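Local coordinates for protein putative gamma-glutamylcyclotransferase YkqA (Bacillus subtilis, PDB 2QIK) that probably acts as a gamma-glutamylcyclotransferase, an acyltransferase that would release 5-oxoproline from gamma-glutamyl compounds, at residues A[28-33]-A[179-184]; A[140-145]-A[202-207]; A[185-190]-A[261-266]; A[246-251]-A[270-275]. One frame throughout, in Å; residues are numbered along the deposited sequence. Where two conformers were deposited one is given.

Contact 1 lies closest to the centre of the chain and joins strand 25-34 of the first half to the end of strand 174-180 in the second; the other three lie farther out, within the second half. All four are partly buried. Contact 1 is polar, a carboxylate on backbone amides, and touches contact 3 through Met179 and Thr186. Contact 3 sets an aromatic ring of helix 261-273 against strand 185-193, while contact 4 joins the far end of that helix to helix 245-258 by mostly apolar packing. Contact 2 stacks two arginines with waters between helices; its Arg141 also packs on Glu250 of helix 245-258, the helix used by contact 4.

Contact 1: residues A[28-33]-A[179-184]; sequences NEQART and MLEDGG
Glu181 lays its carboxylate against the backbone corner at Glu29 and Gln30, taking one amide on each oxygen. Glu29 N lies 2.8 Å from Glu181 OE2, the bond almost straight at 170°, and is received on the syn lone pair of that oxygen. Gln30 N meets Glu181 OE1 at 2.9 Å, also on the syn side but 23° out of the carboxylate plane and more bent. A water joins Glu181 OE1, at 2.8 Å, to Gln30 O, at 2.7 Å. An extended Glu181 chain, with CG trans to its own backbone N (chi1 -168°), carries the group across, and Glu29 CB lies 3.4 Å from Glu181 OE2. Further out, Asp88 receives Glu181 N. Tyr163 OH bonds both Glu29 OE2 and Gln30 NE2, while Arg213 binds Gln30 OE1. The corner interrupts strand 25-34, whose two parts lie on either side of it, and Glu181 follows strand 174-180, so the contact ties the two AIG2-like halves together. Glu29 OE2 and Glu181 OE2 stand 4.5 Å apart, like charges whose mutual cost is probably eased by the two N-H groups and the water on Glu181 and by Tyr163 OH on Glu29.

Contact 2: residues A[140-145]-A[202-207]; sequences ARFQKA and YKREGV
Where helix 198-204 ends in a Schellman motif, Arg204 reaches out to meet Arg141 and Phe142 on the short helix 140-145. The two arginines approach from opposite directions and stack: their guanidinium centres are 4.2 Å apart and the planes 25° from parallel. Arg204 NE lies over one face of the Arg141 group, offset to its rim, and Arg141 CD lies over a face of the Arg204 group. Arg204 is stretched out from CG to NE, with CG trans to its backbone N, whereas Arg141 bends at chi3 (63°) to fold its guanidinium over its partner. Arg204 NH1 also comes within 3.4 Å of Phe142 CE2, the ring and guanidinium planes 53° apart. Waters complete the pairing. Two of them accept from Arg141 NH1 and NH2, and both donate to Arg204 O, at 2.9 and 2.8 Å; this carbonyl at the helix end, with its partial negative charge, probably helps draw the Arg141 cation in. A third water accepts from Arg204 NH1 at 2.9 Å and from Phe142 N, and sits over the centre of the Phe142 ring. Beyond the pair, Tyr200 OH and Ser135 OG take hydrogen bonds from Arg204, Phe151 stacks on Phe142, and Arg141 packs on Glu250, whose charge may soften the like-charge stack. The chain leaves helical geometry at Glu205, and Gly206, with positive phi, is the C-prime residue: its N bonds Lys203 O, and Val207 N bonds Tyr202 O, the two bonds that define a Schellman helix end.

Contact 3: residues A[185-190]-A[261-266]; sequences TTEGVL and PEFTEK
Phe263 of helix 261-273 lays its ring on Glu187 and Thr186 of strand 185-193, a helix-on-sheet contact against the middle strand of a three-stranded antiparallel sheet. The axes of the two short segments approach to 9.3 Å and cross steeply, at 105° between their directions. The aromatic part is a CH-pi interaction: Glu187 CB sits 4.0 Å from the centroid of the Phe263 ring, 16° off the normal. The rest of the Glu187 chain slides past Phe263 the opposite way, and its carboxylate is nearly parallel to the ring, the planes 13° apart, with Glu187 OE2 3.5 Å from Phe263 CB. The ring is delivered because Phe263 CG stands trans to the backbone N, pointing it off the helix at the strand. The polar bonds run to residues outside the pair: Ser260 OG, just before the helix, bonds both Glu187 OE2 and Phe263 N, which links the strand side chain to the helix start, and Thr165 OG1 bonds Thr186 OG1. Replacing Phe263 by alanine would probably open a gap over Glu187 CB and leave the Glu187 chain without the flat surface along which it lies. Van der Waals contact completes the set: Thr186 OG1 comes obliquely to within 3.3 Å of Phe263 CZ, while the CG2 of the same threonine packs on the selenium of Met179.

Contact 4: residues A[246-251]-A[270-275]; sequences HYQIEI and HMNSLP
The side-chain amides of Gln248 and Asn272 lie close together between two consecutive helices, Gln248 OE1 2.9 Å from Asn272 ND2 as modelled; the Gln248 amide is probably turned over, so whether they bond is not decided. The two chains cross at about a right angle with their amide planes 36° apart. Behind them the contact is apolar. Gln248 runs extended, its CG trans to the backbone N (chi1 175°), and comes from the opposite direction to Met271, a selenomethionine: Gln248 CG lies 3.8 Å from Met271 CE, and 3.9 Å from its SE. Met271 turns at its last torsion (chi3 -65°), which brings the methyl back alongside Gln248 while SE lies against Ile251, whose CG2 is 4.0 Å away. Ile251 CD1 reaches Met271 SE at 4.1 Å. Putting an alanine at Gln248 would probably strip Met271 CE and SE of the methylene they lie against and open a gap beside Asn272. Phe167 of strand 164-171 touches both Ile251 and Met271, so the apolar group continues into the hairpin strands beneath. Helices 245-258 and 261-273, joined by a two-residue turn, run in broadly opposite directions, so the contact ties the start of one to the end of the other, as in a helical hairpin packed on a beta-sheet.

Contact 1: residues A[28-33]-A[179-184]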
loop_
_atom_site.group_PDB
_atom_site.type_symbol
_atom_site.label_atom_id
_atom_site.label_comp_id
_atom_site.label_asym_id
_atom_site.label_seq_id
_atom_site.Cartn_x
_atom_site.Cartn_y
_atom_site.Cartn_z
ATOM N N ASN A 28 4.802 8.527 7.155
ATOM C CA ASN A 28 4.386 7.906 5.911
ATOM C C ASN A 28 4.229 6.429 6.086
ATOM O O ASN A 28 5.151 5.718 6.434
ATOM C CB ASN A 28 5.411 8.142 4.814
ATOM C CG ASN A 28 5.596 9.590 4.458
ATOM O OD1 ASN A 28 4.842 10.135 3.599
ATOM N ND2 ASN A 28 6.515 10.206 5.070
ATOM N N GLU A 29 3.035 5.950 5.754
ATOM C CA GLU A 29 2.768 4.536 5.678
ATOM C C GLU A 29 3.290 3.901 4.401
ATOM O O GLU A 29 3.545 2.677 4.372
ATOM C CB GLU A 29 1.216 4.257 5.727
ATOM C CG GLU A 29 0.565 4.767 6.989
ATOM C CD GLU A 29 -0.953 4.682 6.975
ATOM O OE1 GLU A 29 -1.566 5.206 7.879
ATOM O OE2 GLU A 29 -1.528 4.014 6.105
ATOM N N GLN A 30 3.440 4.710 3.373
ATOM C CA GLN A 30 3.842 4.209 2.061
ATOM C C GLN A 30 5.170 4.897 1.727
ATOM O O GLN A 30 5.272 6.119 1.628
ATOM C CB GLN A 30 2.825 4.519 0.983
ATOM C CG GLN A 30 1.399 4.009 1.333
ATOM C CD GLN A 30 1.318 2.544 1.663
ATOM O OE1 GLN A 30 2.132 1.735 1.224
ATOM N NE2 GLN A 30 0.259 2.178 2.441
ATOM N N ALA A 31 6.245 4.145 1.621
ATOM C CA ALA A 31 7.568 4.721 1.425
ATOM C C ALA A 31 8.507 3.664 0.849
ATOM O O ALA A 31 8.264 2.468 1.021
ATOM C CB ALA A 31 8.137 5.249 2.733
ATOM N N ARG A 32 9.565 4.104 0.202
ATOM C CA ARG A 32 10.528 3.173 -0.378
ATOM C C ARG A 32 11.888 3.845 -0.503
ATOM O O ARG A 32 12.020 5.052 -0.566
ATOM C CB ARG A 32 10.056 2.621 -1.762
ATOM C CG ARG A 32 10.122 3.607 -2.880
ATOM C CD ARG A 32 9.564 3.046 -4.158
ATOM N NE ARG A 32 9.840 3.886 -5.288
ATOM C CZ ARG A 32 9.525 3.593 -6.529
ATOM N NH1 ARG A 32 8.900 2.473 -6.817
ATOM N NH2 ARG A 32 9.898 4.406 -7.476
ATOM N N THR A 33 12.891 2.992 -0.633
ATOM C CA THR A 33 14.251 3.432 -0.960
ATOM C C THR A 33 14.903 2.412 -1.866
ATOM O O THR A 33 14.677 1.223 -1.740
ATOM C CB THR A 33 15.043 3.694 0.307
ATOM O OG1 THR A 33 16.195 4.496 0.056
ATOM C CG2 THR A 33 15.447 2.478 1.071
HETATM N N MSE A 179 -4.580 5.386 -4.811
HETATM C CA MSE A 179 -4.751 6.186 -3.602
HETATM C C MSE A 179 -3.451 6.854 -3.228
HETATM O O MSE A 179 -2.417 6.213 -3.167
HETATM C CB MSE A 179 -5.221 5.368 -2.409
HETATM C CG MSE A 179 -6.592 4.692 -2.660
HETATM SE SE MSE A 179 -7.275 3.962 -1.058
HETATM C CE MSE A 179 -5.925 2.670 -0.762
ATOM N N LEU A 180 -3.500 8.160 -3.073
ATOM C CA LEU A 180 -2.324 8.956 -2.717
ATOM C C LEU A 180 -2.359 9.258 -1.253
ATOM O O LEU A 180 -3.394 9.699 -0.738
ATOM C CB LEU A 180 -2.311 10.245 -3.474
ATOM C CG LEU A 180 -1.012 11.058 -3.515
ATOM C CD1 LEU A 180 0.046 10.295 -4.263
ATOM C CD2 LEU A 180 -1.233 12.423 -4.165
ATOM N N GLU A 181 -1.250 9.022 -0.531
ATOM C CA GLU A 181 -1.196 9.271 0.923
ATOM C C GLU A 181 -0.886 10.751 1.132
ATOM O O GLU A 181 0.235 11.147 1.412
ATOM C CB GLU A 181 -0.129 8.397 1.550
ATOM C CG GLU A 181 -0.202 8.368 3.054
ATOM C CD GLU A 181 0.943 7.672 3.713
ATOM O OE1 GLU A 181 1.845 7.165 3.033
ATOM O OE2 GLU A 181 0.913 7.561 4.957
ATOM N N ASP A 182 -1.925 11.578 0.991
ATOM C CA ASP A 182 -1.809 13.025 0.968
ATOM C C ASP A 182 -2.581 13.727 2.058
ATOM O O ASP A 182 -2.713 14.964 2.040
ATOM C CB ASP A 182 -2.193 13.576 -0.411
ATOM C CG ASP A 182 -3.641 13.363 -0.784
ATOM O OD1 ASP A 182 -3.992 13.772 -1.964
ATOM O OD2 ASP A 182 -4.441 12.858 0.077
ATOM N N GLY A 183 -3.137 12.954 2.995
ATOM C CA GLY A 183 -3.845 13.490 4.165
ATOM C C GLY A 183 -5.327 13.626 3.940
ATOM O O GLY A 183 -6.001 14.198 4.795
ATOM N N GLY A 184 -5.855 13.221 2.798
ATOM C CA GLY A 184 -7.284 13.266 2.522
ATOM C C GLY A 184 -7.969 12.100 3.266
ATOM O O GLY A 184 -7.443 11.474 4.198
HETATM O O HOH W 1 3.739 8.297 1.353
#

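Contact 2: residues A[140-145]-A[202-207]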
loop_
_atom_site.group_PDB
_atom_site.type_symbol
_atom_site.label_atom_id
_atom_site.label_comp_id
_atom_site.label_asym_id
_atom_site.label_seq_id
_atom_site.Cartn_x
_atom_site.Cartn_y
_atom_site.Cartn_z
ATOM N N ALA A 140 -18.267 -6.997 -12.677
ATOM C CA ALA A 140 -18.389 -7.555 -14.025
ATOM C C ALA A 140 -17.100 -8.224 -14.494
ATOM O O ALA A 140 -17.153 -9.303 -15.046
ATOM C CB ALA A 140 -18.778 -6.491 -15.005
ATOM N N ARG A 141 -15.938 -7.634 -14.261
ATOM C CA ARG A 141 -14.653 -8.229 -14.673
ATOM C C ARG A 141 -14.427 -9.509 -13.854
ATOM O O ARG A 141 -13.975 -10.483 -14.415
ATOM C CB ARG A 141 -13.445 -7.299 -14.613
ATOM C CG ARG A 141 -13.485 -6.229 -15.680
ATOM C CD ARG A 141 -12.222 -5.372 -15.620
ATOM N NE ARG A 141 -11.057 -6.223 -15.906
ATOM C CZ ARG A 141 -9.790 -5.846 -15.792
ATOM N NH1 ARG A 141 -9.587 -4.654 -15.371
ATOM N NH2 ARG A 141 -8.788 -6.731 -16.038
ATOM N N PHE A 142 -14.748 -9.515 -12.565
ATOM C CA PHE A 142 -14.653 -10.757 -11.801
ATOM C C PHE A 142 -15.454 -11.852 -12.472
ATOM O O PHE A 142 -15.035 -13.007 -12.592
ATOM C CB PHE A 142 -15.137 -10.609 -10.371
ATOM C CG PHE A 142 -14.390 -9.612 -9.496
ATOM C CD1 PHE A 142 -15.115 -8.889 -8.548
ATOM C CD2 PHE A 142 -13.019 -9.448 -9.533
ATOM C CE1 PHE A 142 -14.475 -8.017 -7.678
ATOM C CE2 PHE A 142 -12.378 -8.556 -8.630
ATOM C CZ PHE A 142 -13.137 -7.817 -7.743
ATOM N N GLN A 143 -16.687 -11.526 -12.813
ATOM C CA GLN A 143 -17.589 -12.534 -13.414
ATOM C C GLN A 143 -16.998 -13.046 -14.720
ATOM O O GLN A 143 -17.036 -14.242 -14.995
ATOM C CB GLN A 143 -18.960 -11.945 -13.668
ATOM C CG GLN A 143 -19.733 -11.683 -12.409
ATOM C CD GLN A 143 -21.043 -10.991 -12.642
ATOM O OE1 GLN A 143 -22.031 -11.261 -11.929
ATOM N NE2 GLN A 143 -21.103 -10.170 -13.677
ATOM N N LYS A 144 -16.484 -12.169 -15.582
ATOM C CA LYS A 144 -15.861 -12.583 -16.861
ATOM C C LYS A 144 -14.665 -13.501 -16.691
ATOM O O LYS A 144 -14.431 -14.372 -17.511
ATOM C CB LYS A 144 -15.458 -11.408 -17.711
ATOM C CG LYS A 144 -16.592 -10.621 -18.231
ATOM C CD LYS A 144 -16.106 -9.499 -19.104
ATOM C CE LYS A 144 -16.748 -8.209 -18.699
ATOM N NZ LYS A 144 -15.819 -7.092 -18.372
ATOM N N ALA A 145 -13.905 -13.297 -15.610
ATOM C CA ALA A 145 -12.739 -14.081 -15.321
ATOM C C ALA A 145 -13.101 -15.362 -14.552
ATOM O O ALA A 145 -12.222 -16.160 -14.296
ATOM C CB ALA A 145 -11.777 -13.252 -14.522
ATOM N N TYR A 202 -3.020 -10.175 -8.498
ATOM C CA TYR A 202 -1.687 -9.799 -8.922
ATOM C C TYR A 202 -1.599 -9.617 -10.418
ATOM O O TYR A 202 -0.933 -8.708 -10.932
ATOM C CB TYR A 202 -0.622 -10.774 -8.460
ATOM C CG TYR A 202 -0.049 -10.567 -7.095
ATOM C CD1 TYR A 202 -0.822 -10.266 -6.004
ATOM C CD2 TYR A 202 1.337 -10.667 -6.888
ATOM C CE1 TYR A 202 -0.242 -10.066 -4.756
ATOM C CE2 TYR A 202 1.897 -10.501 -5.640
ATOM C CZ TYR A 202 1.127 -10.178 -4.577
ATOM O OH TYR A 202 1.625 -9.991 -3.311
ATOM N N LYS A 203 -2.301 -10.464 -11.170
ATOM C CA LYS A 203 -2.329 -10.319 -12.642
ATOM C C LYS A 203 -3.133 -9.125 -13.047
ATOM O O LYS A 203 -2.704 -8.323 -13.901
ATOM C CB LYS A 203 -2.846 -11.643 -13.248
ATOM C CG LYS A 203 -2.966 -11.564 -14.776
ATOM C CD LYS A 203 -3.606 -12.788 -15.429
ATOM C CE LYS A 203 -3.967 -12.590 -16.926
ATOM N NZ LYS A 203 -5.031 -13.541 -17.343
ATOM N N ARG A 204 -4.331 -8.978 -12.498
ATOM C CA ARG A 204 -5.176 -7.827 -12.857
ATOM C C ARG A 204 -4.486 -6.499 -12.612
ATOM O O ARG A 204 -4.642 -5.555 -13.342
ATOM C CB ARG A 204 -6.481 -7.917 -12.054
ATOM C CG ARG A 204 -7.442 -6.836 -12.372
ATOM C CD ARG A 204 -8.802 -7.062 -11.774
ATOM N NE ARG A 204 -9.687 -5.909 -11.924
ATOM C CZ ARG A 204 -10.989 -5.940 -11.763
ATOM N NH1 ARG A 204 -11.620 -7.089 -11.588
ATOM N NH2 ARG A 204 -11.670 -4.834 -11.816
ATOM N N GLU A 205 -3.705 -6.447 -11.549
ATOM C CA GLU A 205 -3.005 -5.223 -11.133
ATOM C C GLU A 205 -1.615 -5.100 -11.695
ATOM O O GLU A 205 -0.887 -4.151 -11.385
ATOM C CB GLU A 205 -2.955 -5.136 -9.585
ATOM C CG GLU A 205 -4.325 -5.227 -8.974
ATOM C CD GLU A 205 -5.174 -4.092 -9.160
ATOM O OE1 GLU A 205 -4.777 -3.078 -9.774
ATOM O OE2 GLU A 205 -6.219 -4.109 -8.416
ATOM N N GLY A 206 -1.194 -6.007 -12.577
ATOM C CA GLY A 206 0.073 -5.826 -13.237
ATOM C C GLY A 206 1.258 -5.768 -12.291
ATOM O O GLY A 206 2.228 -5.062 -12.535
ATOM N N VAL A 207 1.240 -6.590 -11.244
ATOM C CA VAL A 207 2.316 -6.595 -10.282
ATOM C C VAL A 207 3.649 -6.953 -10.925
ATOM O O VAL A 207 4.654 -6.316 -10.686
ATOM C CB VAL A 207 2.021 -7.505 -9.090
ATOM C CG1 VAL A 207 3.231 -7.756 -8.218
ATOM C CG2 VAL A 207 0.835 -6.919 -8.294
HETATM O O HOH W 2 -6.783 -3.949 -14.355
HETATM O O HOH W 3 -5.988 -5.727 -15.766
HETATM O O HOH W 4 -14.500 -6.624 -11.244
#

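Contact 3: residues A[185-190]-A[261-266]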
loop_
_atom_site.group_PDB
_atom_site.type_symbol
_atom_site.label_atom_id
_atom_site.label_comp_id
_atom_site.label_asym_id
_atom_site.label_seq_id
_atom_site.Cartn_x
_atom_site.Cartn_y
_atom_site.Cartn_z
ATOM N N THR A 185 -9.192 11.825 2.872
ATOM C CA THR A 185 -9.955 10.652 3.372
ATOM C C THR A 185 -10.658 10.039 2.206
ATOM O O THR A 185 -11.060 10.740 1.282
ATOM C CB THR A 185 -10.969 11.079 4.485
ATOM O OG1 THR A 185 -11.416 9.908 5.145
ATOM C CG2 THR A 185 -12.294 11.585 3.923
ATOM N N THR A 186 -10.756 8.732 2.194
ATOM C CA THR A 186 -11.434 8.040 1.148
ATOM C C THR A 186 -12.220 6.830 1.617
ATOM O O THR A 186 -12.196 6.523 2.819
ATOM C CB THR A 186 -10.415 7.733 0.053
ATOM O OG1 THR A 186 -11.135 7.496 -1.179
ATOM C CG2 THR A 186 -9.511 6.539 0.360
ATOM N N GLU A 187 -12.942 6.181 0.692
ATOM C CA GLU A 187 -13.738 5.016 0.976
ATOM C C GLU A 187 -13.465 3.961 -0.070
ATOM O O GLU A 187 -13.097 4.261 -1.208
ATOM C CB GLU A 187 -15.280 5.337 0.996
ATOM C CG GLU A 187 -15.706 6.407 1.971
ATOM C CD GLU A 187 -17.219 6.482 2.128
ATOM O OE1 GLU A 187 -17.958 5.635 1.582
ATOM O OE2 GLU A 187 -17.641 7.455 2.804
ATOM N N GLY A 188 -13.723 2.725 0.343
ATOM C CA GLY A 188 -13.708 1.596 -0.584
ATOM C C GLY A 188 -14.492 0.458 -0.004
ATOM O O GLY A 188 -15.180 0.619 1.006
ATOM N N VAL A 189 -14.375 -0.688 -0.615
ATOM C CA VAL A 189 -15.077 -1.935 -0.200
ATOM C C VAL A 189 -13.963 -2.881 0.302
ATOM O O VAL A 189 -12.987 -3.116 -0.387
ATOM C CB VAL A 189 -15.813 -2.613 -1.439
ATOM C CG1 VAL A 189 -16.579 -3.859 -1.046
ATOM C CG2 VAL A 189 -16.698 -1.629 -2.192
ATOM N N LEU A 190 -14.178 -3.455 1.465
ATOM C CA LEU A 190 -13.308 -4.481 2.001
ATOM C C LEU A 190 -13.946 -5.810 1.759
ATOM O O LEU A 190 -15.098 -6.064 2.148
ATOM C CB LEU A 190 -13.072 -4.259 3.504
ATOM C CG LEU A 190 -12.047 -5.161 4.129
ATOM C CD1 LEU A 190 -10.666 -4.814 3.578
ATOM C CD2 LEU A 190 -12.061 -5.088 5.629
ATOM N N PRO A 261 -23.428 7.863 -0.134
ATOM C CA PRO A 261 -23.851 8.773 -1.177
ATOM C C PRO A 261 -22.969 10.050 -1.266
ATOM O O PRO A 261 -22.664 10.450 -2.343
ATOM C CB PRO A 261 -25.334 9.028 -0.829
ATOM C CG PRO A 261 -25.707 8.033 0.134
ATOM C CD PRO A 261 -24.543 7.479 0.775
ATOM N N GLU A 262 -22.544 10.628 -0.146
ATOM C CA GLU A 262 -21.791 11.895 -0.175
ATOM C C GLU A 262 -20.442 11.586 -0.815
ATOM O O GLU A 262 -19.958 12.367 -1.635
ATOM C CB GLU A 262 -21.539 12.545 1.203
ATOM C CG GLU A 262 -20.681 13.883 1.253
ATOM C CD GLU A 262 -21.310 15.182 0.643
ATOM O OE1 GLU A 262 -20.616 16.305 0.461
ATOM O OE2 GLU A 262 -22.538 15.138 0.351
ATOM N N PHE A 263 -19.861 10.451 -0.473
ATOM C CA PHE A 263 -18.544 10.135 -1.052
ATOM C C PHE A 263 -18.656 9.815 -2.501
ATOM O O PHE A 263 -17.857 10.302 -3.304
ATOM C CB PHE A 263 -17.880 8.971 -0.326
ATOM C CG PHE A 263 -16.574 8.621 -0.931
ATOM C CD1 PHE A 263 -15.459 9.369 -0.635
ATOM C CD2 PHE A 263 -16.464 7.570 -1.840
ATOM C CE1 PHE A 263 -14.253 9.108 -1.288
ATOM C CE2 PHE A 263 -15.262 7.342 -2.468
ATOM C CZ PHE A 263 -14.174 8.099 -2.171
ATOM N N THR A 264 -19.676 9.055 -2.891
ATOM C CA THR A 264 -19.862 8.705 -4.276
ATOM C C THR A 264 -20.064 9.909 -5.127
ATOM O O THR A 264 -19.488 10.041 -6.204
ATOM C CB THR A 264 -21.044 7.730 -4.408
ATOM O OG1 THR A 264 -20.718 6.517 -3.745
ATOM C CG2 THR A 264 -21.386 7.446 -5.846
ATOM N N GLU A 265 -20.811 10.880 -4.594
ATOM C CA GLU A 265 -21.004 12.109 -5.343
ATOM C C GLU A 265 -19.727 12.893 -5.543
ATOM O O GLU A 265 -19.459 13.433 -6.630
ATOM C CB GLU A 265 -21.995 13.002 -4.589
ATOM C CG GLU A 265 -22.084 14.339 -5.251
ATOM C CD GLU A 265 -23.010 15.281 -4.512
ATOM O OE1 GLU A 265 -23.645 16.064 -5.268
ATOM O OE2 GLU A 265 -23.151 15.281 -3.280
ATOM N N LYS A 266 -18.923 13.008 -4.486
ATOM C CA LYS A 266 -17.618 13.623 -4.576
ATOM C C LYS A 266 -16.701 12.954 -5.579
ATOM O O LYS A 266 -16.001 13.631 -6.314
ATOM C CB LYS A 266 -16.976 13.617 -3.215
ATOM C CG LYS A 266 -17.335 14.749 -2.375
ATOM C CD LYS A 266 -16.249 14.850 -1.217
ATOM C CE LYS A 266 -16.676 15.894 -0.247
ATOM N NZ LYS A 266 -15.543 16.308 0.763
#

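Contact 4: residues A[246-251]-A[270-275]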
loop_
_atom_site.group_PDB
_atom_site.type_symbol
_atom_site.label_atom_id
_atom_site.label_comp_id
_atom_site.label_asym_id
_atom_site.label_seq_id
_atom_site.Cartn_x
_atom_site.Cartn_y
_atom_site.Cartn_z
ATOM N N HIS A 246 -15.721 3.533 -19.954
ATOM C CA HIS A 246 -16.084 2.163 -19.626
ATOM C C HIS A 246 -15.637 1.875 -18.179
ATOM O O HIS A 246 -16.471 1.438 -17.308
ATOM C CB HIS A 246 -15.403 1.279 -20.738
ATOM C CG HIS A 246 -13.925 0.987 -20.510
ATOM N ND1 HIS A 246 -12.931 1.939 -20.625
ATOM C CD2 HIS A 246 -13.283 -0.145 -20.096
ATOM C CE1 HIS A 246 -11.758 1.414 -20.336
ATOM N NE2 HIS A 246 -11.937 0.152 -20.009
ATOM N N TYR A 247 -14.364 2.187 -17.905
ATOM C CA TYR A 247 -13.726 2.054 -16.560
ATOM C C TYR A 247 -14.420 2.941 -15.522
ATOM O O TYR A 247 -14.712 2.487 -14.455
ATOM C CB TYR A 247 -12.265 2.393 -16.683
ATOM C CG TYR A 247 -11.464 2.359 -15.401
ATOM C CD1 TYR A 247 -11.112 1.164 -14.789
ATOM C CD2 TYR A 247 -11.071 3.534 -14.815
ATOM C CE1 TYR A 247 -10.375 1.178 -13.595
ATOM C CE2 TYR A 247 -10.364 3.571 -13.670
ATOM C CZ TYR A 247 -10.025 2.391 -13.047
ATOM O OH TYR A 247 -9.309 2.479 -11.904
ATOM N N GLN A 248 -14.715 4.206 -15.873
ATOM C CA GLN A 248 -15.407 5.058 -14.947
ATOM C C GLN A 248 -16.764 4.500 -14.568
ATOM O O GLN A 248 -17.196 4.542 -13.402
ATOM C CB GLN A 248 -15.588 6.453 -15.521
ATOM C CG GLN A 248 -16.419 7.338 -14.634
ATOM C CD GLN A 248 -16.417 8.848 -14.950
ATOM O OE1 GLN A 248 -17.305 9.626 -14.433
ATOM N NE2 GLN A 248 -15.461 9.261 -15.702
ATOM N N ILE A 249 -17.442 3.903 -15.550
ATOM C CA ILE A 249 -18.731 3.315 -15.202
ATOM C C ILE A 249 -18.612 2.185 -14.197
ATOM O O ILE A 249 -19.467 2.021 -13.344
ATOM C CB ILE A 249 -19.473 2.893 -16.487
ATOM C CG1 ILE A 249 -19.854 4.100 -17.366
ATOM C CG2 ILE A 249 -20.765 2.112 -16.145
ATOM C CD1 ILE A 249 -20.234 3.723 -18.824
ATOM N N GLU A 250 -17.565 1.365 -14.290
ATOM C CA GLU A 250 -17.339 0.289 -13.289
ATOM C C GLU A 250 -17.206 0.873 -11.903
ATOM O O GLU A 250 -17.832 0.407 -10.956
ATOM C CB GLU A 250 -16.113 -0.511 -13.658
ATOM C CG GLU A 250 -16.272 -1.304 -14.921
ATOM C CD GLU A 250 -14.976 -1.914 -15.402
ATOM O OE1 GLU A 250 -14.580 -1.535 -16.525
ATOM O OE2 GLU A 250 -14.389 -2.823 -14.795
ATOM N N ILE A 251 -16.407 1.948 -11.785
ATOM C CA ILE A 251 -16.221 2.599 -10.489
ATOM C C ILE A 251 -17.520 3.119 -9.942
ATOM O O ILE A 251 -17.879 2.961 -8.780
ATOM C CB ILE A 251 -15.179 3.720 -10.564
ATOM C CG1 ILE A 251 -13.852 3.114 -10.879
ATOM C CG2 ILE A 251 -15.130 4.530 -9.288
ATOM C CD1 ILE A 251 -12.726 4.102 -11.030
ATOM N N HIS A 270 -15.172 14.467 -8.973
ATOM C CA HIS A 270 -13.749 14.505 -9.216
ATOM C C HIS A 270 -13.410 13.900 -10.554
ATOM O O HIS A 270 -12.638 14.504 -11.309
ATOM C CB HIS A 270 -13.004 13.790 -8.085
ATOM C CG HIS A 270 -11.534 13.809 -8.230
ATOM N ND1 HIS A 270 -10.801 14.972 -8.077
ATOM C CD2 HIS A 270 -10.667 12.824 -8.514
ATOM C CE1 HIS A 270 -9.537 14.695 -8.309
ATOM N NE2 HIS A 270 -9.417 13.393 -8.568
HETATM N N MSE A 271 -13.888 12.689 -10.824
HETATM C CA MSE A 271 -13.621 12.049 -12.102
HETATM C C MSE A 271 -14.060 12.921 -13.274
HETATM O O MSE A 271 -13.383 13.021 -14.270
HETATM C CB MSE A 271 -14.291 10.703 -12.176
HETATM C CG MSE A 271 -13.705 9.675 -11.195
HETATM SE SE MSE A 271 -14.308 7.891 -11.362
HETATM C CE MSE A 271 -16.078 8.165 -10.923
ATOM N N ASN A 272 -15.223 13.518 -13.157
ATOM C CA ASN A 272 -15.805 14.306 -14.263
ATOM C C ASN A 272 -15.114 15.657 -14.431
ATOM O O ASN A 272 -15.295 16.305 -15.461
ATOM C CB ASN A 272 -17.323 14.486 -14.081
ATOM C CG ASN A 272 -18.096 13.258 -14.242
ATOM O OD1 ASN A 272 -19.147 13.033 -13.535
ATOM N ND2 ASN A 272 -17.651 12.414 -15.149
ATOM N N SER A 273 -14.343 16.111 -13.450
ATOM C CA SER A 273 -13.679 17.411 -13.440
ATOM C C SER A 273 -12.301 17.331 -14.096
ATOM O O SER A 273 -11.690 18.335 -14.461
ATOM C CB SER A 273 -13.577 17.939 -11.987
ATOM O OG SER A 273 -13.177 19.276 -11.981
ATOM N N LEU A 274 -11.771 16.124 -14.208
ATOM C CA LEU A 274 -10.427 15.974 -14.695
ATOM C C LEU A 274 -10.299 16.256 -16.200
ATOM O O LEU A 274 -11.199 15.918 -16.970
ATOM C CB LEU A 274 -9.962 14.540 -14.348
ATOM C CG LEU A 274 -9.746 14.218 -12.849
ATOM C CD1 LEU A 274 -9.455 12.762 -12.699
ATOM C CD2 LEU A 274 -8.652 15.065 -12.244
ATOM N N PRO A 275 -9.139 16.771 -16.600
ATOM C CA PRO A 275 -8.902 16.985 -18.031
ATOM C C PRO A 275 -8.733 15.657 -18.724
ATOM O O PRO A 275 -8.237 14.697 -18.143
ATOM C CB PRO A 275 -7.594 17.774 -18.065
ATOM C CG PRO A 275 -6.933 17.408 -16.816
ATOM C CD PRO A 275 -7.986 17.121 -15.745
#